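Local structure of gamma-glutamyl-gamma-aminobutyraldehyde dehydrogenase (Burkholderia cenocepacia, 4LIH) at residues G466-G474 / G482-L490. The protein probably oxidises aldehydes such as gamma-glutamyl-gamma-aminobutyraldehyde to carboxylic acids with NAD(P)+, as a member of the aldehyde dehydrogenase family. Residues are numbered along the deposited sequence; the frame is centred on the assembly and turned at random.
Sequences GGDMNFPFG and GRDKSLHAL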
loop_
_atom_site.group_PDB
_atom_site.type_symbol
_atom_site.label_atom_id
_atom_site.label_comp_id
_atom_site.label_asym_id
_atom_site.label_seq_id
_atom_site.Cartn_x
_atom_site.Cartn_y
_atom_site.Cartn_z
ATOM N N GLY A 466 4.452 1.945 25.308
ATOM C CA GLY A 466 3.679 3.007 24.695
ATOM C C GLY A 466 2.243 2.661 24.381
ATOM O O GLY A 466 1.599 1.823 25.072
ATOM N N GLY A 467 1.728 3.319 23.352
ATOM C CA GLY A 467 0.319 3.168 22.987
ATOM C C GLY A 467 0.040 3.445 21.529
ATOM O O GLY A 467 -1.092 3.810 21.184
ATOM N N ASP A 468 1.039 3.219 20.669
ATOM C CA ASP A 468 0.987 3.729 19.334
ATOM C C ASP A 468 -0.136 3.049 18.552
ATOM O O ASP A 468 -0.287 1.815 18.563
ATOM C CB ASP A 468 2.335 3.531 18.660
ATOM C CG ASP A 468 2.529 4.443 17.482
ATOM O OD1 ASP A 468 1.920 4.222 16.419
ATOM O OD2 ASP A 468 3.281 5.405 17.637
ATOM N N MET A 469 -0.927 3.866 17.879
ATOM C CA MET A 469 -2.048 3.391 17.065
ATOM C C MET A 469 -1.618 2.684 15.800
ATOM O O MET A 469 -2.444 2.029 15.140
ATOM C CB MET A 469 -2.977 4.645 16.759
ATOM C CG MET A 469 -4.476 4.385 16.578
ATOM S SD MET A 469 -5.212 3.346 17.854
ATOM C CE MET A 469 -4.656 4.004 19.373
ATOM N N ASN A 470 -0.356 2.764 15.408
ATOM C CA ASN A 470 0.105 2.006 14.223
ATOM C C ASN A 470 0.240 0.484 14.380
ATOM O O ASN A 470 0.451 -0.247 13.384
ATOM C CB ASN A 470 1.411 2.583 13.697
ATOM C CG ASN A 470 1.202 3.906 12.963
ATOM O OD1 ASN A 470 0.884 3.918 11.777
ATOM N ND2 ASN A 470 1.509 4.996 13.629
ATOM N N PHE A 471 0.124 -0.026 15.608
ATOM C CA PHE A 471 0.431 -1.442 15.817
ATOM C C PHE A 471 -0.858 -2.222 16.049
ATOM O O PHE A 471 -1.394 -2.145 17.142
ATOM C CB PHE A 471 1.365 -1.573 17.036
ATOM C CG PHE A 471 2.723 -0.966 16.844
ATOM C CD1 PHE A 471 3.542 -1.380 15.827
ATOM C CD2 PHE A 471 3.157 0.067 17.690
ATOM C CE1 PHE A 471 4.800 -0.825 15.672
ATOM C CE2 PHE A 471 4.408 0.610 17.545
ATOM C CZ PHE A 471 5.251 0.155 16.548
ATOM N N PRO A 472 -1.339 -2.999 15.034
ATOM C CA PRO A 472 -2.520 -3.839 15.309
ATOM C C PRO A 472 -2.260 -4.746 16.503
ATOM O O PRO A 472 -1.125 -5.109 16.723
ATOM C CB PRO A 472 -2.658 -4.673 14.032
ATOM C CG PRO A 472 -1.289 -4.677 13.391
ATOM C CD PRO A 472 -0.684 -3.369 13.745
ATOM N N PHE A 473 -3.323 -5.065 17.233
ATOM C CA PHE A 473 -3.301 -5.629 18.561
ATOM C C PHE A 473 -4.430 -6.665 18.636
ATOM O O PHE A 473 -5.573 -6.365 18.335
ATOM C CB PHE A 473 -3.523 -4.486 19.564
ATOM C CG PHE A 473 -3.672 -4.926 20.967
ATOM C CD1 PHE A 473 -4.813 -5.581 21.377
ATOM C CD2 PHE A 473 -2.634 -4.759 21.844
ATOM C CE1 PHE A 473 -4.939 -6.023 22.675
ATOM C CE2 PHE A 473 -2.748 -5.204 23.168
ATOM C CZ PHE A 473 -3.904 -5.822 23.575
ATOM N N GLY A 474 -4.101 -7.897 18.995
ATOM C CA GLY A 474 -5.124 -8.937 19.068
ATOM C C GLY A 474 -4.504 -10.322 19.054
ATOM O O GLY A 474 -3.316 -10.466 19.055
ATOM N N GLY A 482 -8.963 -10.939 14.641
ATOM C CA GLY A 482 -9.022 -9.537 14.196
ATOM C C GLY A 482 -8.098 -8.735 15.084
ATOM O O GLY A 482 -7.501 -9.292 16.013
ATOM N N ARG A 483 -7.974 -7.440 14.765
ATOM C CA ARG A 483 -7.094 -6.560 15.439
ATOM C C ARG A 483 -7.806 -5.218 15.780
ATOM O O ARG A 483 -8.577 -4.653 15.007
ATOM C CB ARG A 483 -5.861 -6.316 14.585
ATOM C CG ARG A 483 -5.095 -7.574 14.156
ATOM C CD ARG A 483 -4.399 -8.089 15.373
ATOM N NE ARG A 483 -3.548 -9.236 15.171
ATOM C CZ ARG A 483 -3.929 -10.492 15.291
ATOM N NH1 ARG A 483 -5.177 -10.804 15.569
ATOM N NH2 ARG A 483 -3.026 -11.431 15.161
ATOM N N ASP A 484 -7.457 -4.680 16.929
ATOM C CA ASP A 484 -7.676 -3.308 17.299
ATOM C C ASP A 484 -6.435 -2.445 17.052
ATOM O O ASP A 484 -5.308 -2.977 16.919
ATOM C CB ASP A 484 -8.120 -3.251 18.770
ATOM C CG ASP A 484 -9.583 -3.725 19.009
ATOM O OD1 ASP A 484 -10.382 -3.997 18.086
ATOM O OD2 ASP A 484 -9.953 -3.830 20.214
ATOM N N LYS A 485 -6.652 -1.112 16.948
ATOM C CA LYS A 485 -5.621 -0.174 16.525
ATOM C C LYS A 485 -5.169 -0.443 15.059
ATOM O O LYS A 485 -5.415 -1.535 14.502
ATOM C CB LYS A 485 -4.406 -0.182 17.477
ATOM C CG LYS A 485 -4.727 -0.095 18.975
ATOM C CD LYS A 485 -3.524 0.393 19.801
ATOM C CE LYS A 485 -2.355 -0.563 19.782
ATOM N NZ LYS A 485 -1.217 0.010 20.522
ATOM N N SER A 486 -4.530 0.552 14.457
ATOM C CA SER A 486 -3.961 0.530 13.114
ATOM C C SER A 486 -5.074 0.548 12.109
ATOM O O SER A 486 -6.253 0.387 12.470
ATOM C CB SER A 486 -3.103 -0.716 12.873
ATOM O OG SER A 486 -3.875 -1.829 12.483
ATOM N N LEU A 487 -4.699 0.732 10.855
ATOM C CA LEU A 487 -5.676 0.774 9.764
ATOM C C LEU A 487 -6.398 -0.552 9.631
ATOM O O LEU A 487 -7.532 -0.580 9.181
ATOM C CB LEU A 487 -5.039 1.141 8.430
ATOM C CG LEU A 487 -4.461 2.555 8.386
ATOM C CD1 LEU A 487 -3.722 2.678 7.058
ATOM C CD2 LEU A 487 -5.548 3.577 8.493
ATOM N N HIS A 488 -5.737 -1.624 10.068
ATOM C CA HIS A 488 -6.283 -2.983 10.045
ATOM C C HIS A 488 -7.520 -3.112 10.927
ATOM O O HIS A 488 -8.303 -3.986 10.715
ATOM C CB HIS A 488 -5.228 -3.990 10.532
ATOM C CG HIS A 488 -4.043 -4.061 9.627
ATOM N ND1 HIS A 488 -4.105 -4.624 8.379
ATOM C CD2 HIS A 488 -2.811 -3.520 9.731
ATOM C CE1 HIS A 488 -2.943 -4.465 7.768
ATOM N NE2 HIS A 488 -2.150 -3.776 8.560
ATOM N N ALA A 489 -7.676 -2.226 11.893
ATOM C CA ALA A 489 -8.899 -2.195 12.731
ATOM C C ALA A 489 -10.160 -1.929 11.895
ATOM O O ALA A 489 -11.245 -2.427 12.210
ATOM C CB ALA A 489 -8.751 -1.173 13.848
ATOM N N LEU A 490 -10.009 -1.160 10.820
ATOM C CA LEU A 490 -11.142 -0.749 9.971
ATOM C C LEU A 490 -11.759 -1.907 9.176
ATOM O O LEU A 490 -12.924 -1.851 8.772
ATOM C CB LEU A 490 -10.706 0.356 9.003
ATOM C CG LEU A 490 -10.259 1.628 9.716
ATOM C CD1 LEU A 490 -9.328 2.455 8.856
ATOM C CD2 LEU A 490 -11.461 2.448 10.162
#
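A single antiparallel bridge between F473 and D484 pins together two parts of the long loop between strands 457-460 and 494-502 of this aldehyde dehydrogenase, beside the predicted active-site residue E274. D484 N donates to F473 O at 2.9 Å with an N-H...O angle of 157°, whereas the return bond from F473 N to D484 O is weak. K485 points toward 466-474: with CG beside its backbone N (chi1 -48°) and a bend at chi3, its chain brings NZ to 2.8 Å from D468 O, the ammonium lying above the carbonyl plane. A long flexible residue suits this place because its methylenes also pack: M469, bent at chi2 and chi3, crosses it obliquely and sets SD 3.6 Å from K485 CB. D468 in turn shapes the turn from D468 to F471: its OD1 accepts from N470 N through the anti lone pair, an Asx turn, and from N470 ND2 through the syn one. The same N470 ND2 also hydrogen-bonds to D144 O of a neighbouring subunit. The compact ring of P472 fits between R483 and S486, with P472 CB 3.5 Å from S486 OG, and that hydroxyl donates to K485 O. On the side chain of D484, OD2 forms a salt bridge with K185. R483 NH2 forms a salt bridge with E495 of another neighbouring subunit, so the loop is tied into the assembly. Glycine suits G474, whose CA runs 3.9 Å from G482 O; G474 C lies over one face of the R483 guanidinium, offset toward its rim and 3.6 Å from NH1, while NH1 donates in the guanidinium plane to G482 O.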